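PDB 5AY6: flagellar hook protein FlgE, which probably builds the flagellar hook, the flexible universal joint of the bacterial flagellum, this chain being a 32 kDa fragment of that protein. Local coordinates for residues I171-S176 with D275-Q280. Numbering follows the deposited sequence.
Sequences IPLSDS and DEQEVQ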
loop_
_atom_site.group_PDB
_atom_site.type_symbol
_atom_site.label_atom_id
_atom_site.label_comp_id
_atom_site.label_asym_id
_atom_site.label_seq_id
_atom_site.Cartn_x
_atom_site.Cartn_y
_atom_site.Cartn_z
ATOM N N ILE A 171 3.886 -19.442 1.951
ATOM C CA ILE A 171 4.174 -20.281 0.798
ATOM C C ILE A 171 5.539 -20.943 0.951
ATOM O O ILE A 171 6.571 -20.332 0.664
ATOM C CB ILE A 171 4.146 -19.467 -0.501
ATOM C CG1 ILE A 171 2.841 -18.684 -0.619
ATOM C CG2 ILE A 171 4.316 -20.385 -1.695
ATOM C CD1 ILE A 171 2.815 -17.710 -1.779
ATOM N N PRO A 172 5.552 -22.193 1.427
ATOM C CA PRO A 172 6.799 -22.946 1.595
ATOM C C PRO A 172 7.404 -23.384 0.262
ATOM O O PRO A 172 6.740 -24.041 -0.540
ATOM C CB PRO A 172 6.365 -24.158 2.424
ATOM C CG PRO A 172 4.920 -24.325 2.105
ATOM C CD PRO A 172 4.380 -22.943 1.912
ATOM N N LEU A 173 8.658 -23.011 0.032
ATOM C CA LEU A 173 9.377 -23.440 -1.160
ATOM C C LEU A 173 10.462 -24.444 -0.794
ATOM O O LEU A 173 11.139 -24.288 0.222
ATOM C CB LEU A 173 10.011 -22.243 -1.877
ATOM C CG LEU A 173 9.137 -21.079 -2.343
ATOM C CD1 LEU A 173 9.994 -20.021 -3.024
ATOM C CD2 LEU A 173 8.047 -21.559 -3.278
ATOM N N SER A 174 10.624 -25.475 -1.616
ATOM C CA SER A 174 11.797 -26.332 -1.522
ATOM C C SER A 174 12.864 -25.785 -2.458
ATOM O O SER A 174 12.605 -25.580 -3.640
ATOM C CB SER A 174 11.461 -27.781 -1.877
ATOM O OG SER A 174 10.517 -28.312 -0.967
ATOM N N ASP A 175 14.058 -25.536 -1.937
ATOM C CA ASP A 175 15.106 -24.946 -2.762
ATOM C C ASP A 175 15.889 -26.031 -3.482
ATOM O O ASP A 175 15.520 -27.204 -3.440
ATOM C CB ASP A 175 16.040 -24.064 -1.922
ATOM C CG ASP A 175 16.637 -24.793 -0.730
ATOM O OD1 ASP A 175 16.977 -25.986 -0.853
ATOM O OD2 ASP A 175 16.780 -24.157 0.336
ATOM N N SER A 176 16.979 -25.639 -4.132
ATOM C CA SER A 176 17.774 -26.575 -4.922
ATOM C C SER A 176 18.530 -27.588 -4.062
ATOM O O SER A 176 19.125 -28.524 -4.589
ATOM C CB SER A 176 18.758 -25.810 -5.804
ATOM O OG SER A 176 19.613 -24.997 -5.014
ATOM N N ASP A 275 20.402 -22.334 -5.727
ATOM C CA ASP A 275 20.246 -21.881 -7.110
ATOM C C ASP A 275 19.136 -20.860 -7.304
ATOM O O ASP A 275 18.275 -20.685 -6.445
ATOM C CB ASP A 275 19.969 -23.072 -8.031
ATOM C CG ASP A 275 21.114 -24.065 -8.067
ATOM O OD1 ASP A 275 22.274 -23.647 -7.880
ATOM O OD2 ASP A 275 20.848 -25.269 -8.284
ATOM N N GLU A 276 19.168 -20.202 -8.459
ATOM C CA GLU A 276 18.082 -19.343 -8.894
ATOM C C GLU A 276 16.771 -20.105 -8.804
ATOM O O GLU A 276 16.710 -21.289 -9.141
ATOM C CB GLU A 276 18.323 -18.856 -10.321
ATOM C CG GLU A 276 17.136 -18.167 -10.963
ATOM C CD GLU A 276 17.488 -17.575 -12.311
ATOM O OE1 GLU A 276 18.510 -16.865 -12.383
ATOM O OE2 GLU A 276 16.756 -17.822 -13.292
ATOM N N GLN A 277 15.730 -19.433 -8.334
ATOM C CA GLN A 277 14.437 -20.076 -8.164
ATOM C C GLN A 277 13.314 -19.257 -8.785
ATOM O O GLN A 277 12.815 -18.307 -8.185
ATOM C CB GLN A 277 14.159 -20.324 -6.682
ATOM C CG GLN A 277 12.919 -21.175 -6.421
ATOM C CD GLN A 277 13.139 -22.231 -5.349
ATOM O OE1 GLN A 277 14.131 -22.200 -4.617
ATOM N NE2 GLN A 277 12.210 -23.182 -5.261
ATOM N N GLU A 278 12.925 -19.641 -9.995
ATOM C CA GLU A 278 11.792 -19.033 -10.676
ATOM C C GLU A 278 10.541 -19.821 -10.314
ATOM O O GLU A 278 10.486 -21.032 -10.514
ATOM C CB GLU A 278 12.013 -19.019 -12.189
ATOM C CG GLU A 278 10.897 -18.380 -12.996
ATOM C CD GLU A 278 11.192 -18.377 -14.485
ATOM O OE1 GLU A 278 12.225 -18.954 -14.892
ATOM O OE2 GLU A 278 10.389 -17.805 -15.250
ATOM N N VAL A 279 9.552 -19.134 -9.750
ATOM C CA VAL A 279 8.341 -19.791 -9.276
ATOM C C VAL A 279 7.076 -19.131 -9.814
ATOM O O VAL A 279 6.819 -17.954 -9.575
ATOM C CB VAL A 279 8.264 -19.796 -7.737
ATOM C CG1 VAL A 279 7.184 -20.753 -7.275
ATOM C CG2 VAL A 279 9.594 -20.191 -7.131
ATOM N N GLN A 280 6.282 -19.898 -10.549
ATOM C CA GLN A 280 4.970 -19.426 -10.947
ATOM C C GLN A 280 4.068 -19.384 -9.716
ATOM O O GLN A 280 4.024 -20.336 -8.937
ATOM C CB GLN A 280 4.364 -20.326 -12.026
ATOM C CG GLN A 280 2.924 -19.982 -12.347
ATOM C CD GLN A 280 2.385 -20.752 -13.528
ATOM O OE1 GLN A 280 3.138 -21.402 -14.255
ATOM N NE2 GLN A 280 1.074 -20.678 -13.734
HETATM O O HOH W 1 17.073 -22.854 -5.036
#
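L173 meets V279 end to end between two strands whose axes come no nearer than 10.0 Å, running at 137°, a gap bridged by side chains. Both leucine methyls take part: CD1 of L173 lies 4.1 Å from CG2 of V279, and CD2 faces CG1. With its CG anti to the carbonyl carbon (chi1 -57°), L173 sends this fork toward the valine, while V7 and V183 also pack on it.

At S174 the backbone does the work. Its O accepts from NE2 of Q277 at 2.9 Å, in a nearly straight bond (166° at the hydrogen). The oxygen lies close to the glutamine's amide plane, whereas NE2 stands above the carbonyl plane of S174. The same NE2 also donates to the carbonyl of T4, which helps fix the amide's rotation. D175 follows with its CA 3.5 Å from OE1 of Q277; its carboxylate turns away to R181 and to the backbone N of K177 and G179.

At S176 the chains draw closest, its CA 5.7 Å from that of D275, and OG accepts from N of D275 at 2.9 Å. A water takes the N-H of S176 and donates to O of D275 and OE1 of Q277, so both ends of the buried amide are engaged. An alanine in place of Q277 would probably leave the S174 carbonyl without this donor and the water short of one acceptor.

The contact joins edge strand 167-174 to strand 277-291 of another sheet: face-to-face sheet packing within the FlaE D2 family region, polar where the segments converge, beyond the strand ends, and apolar between the strands at L173 and V279.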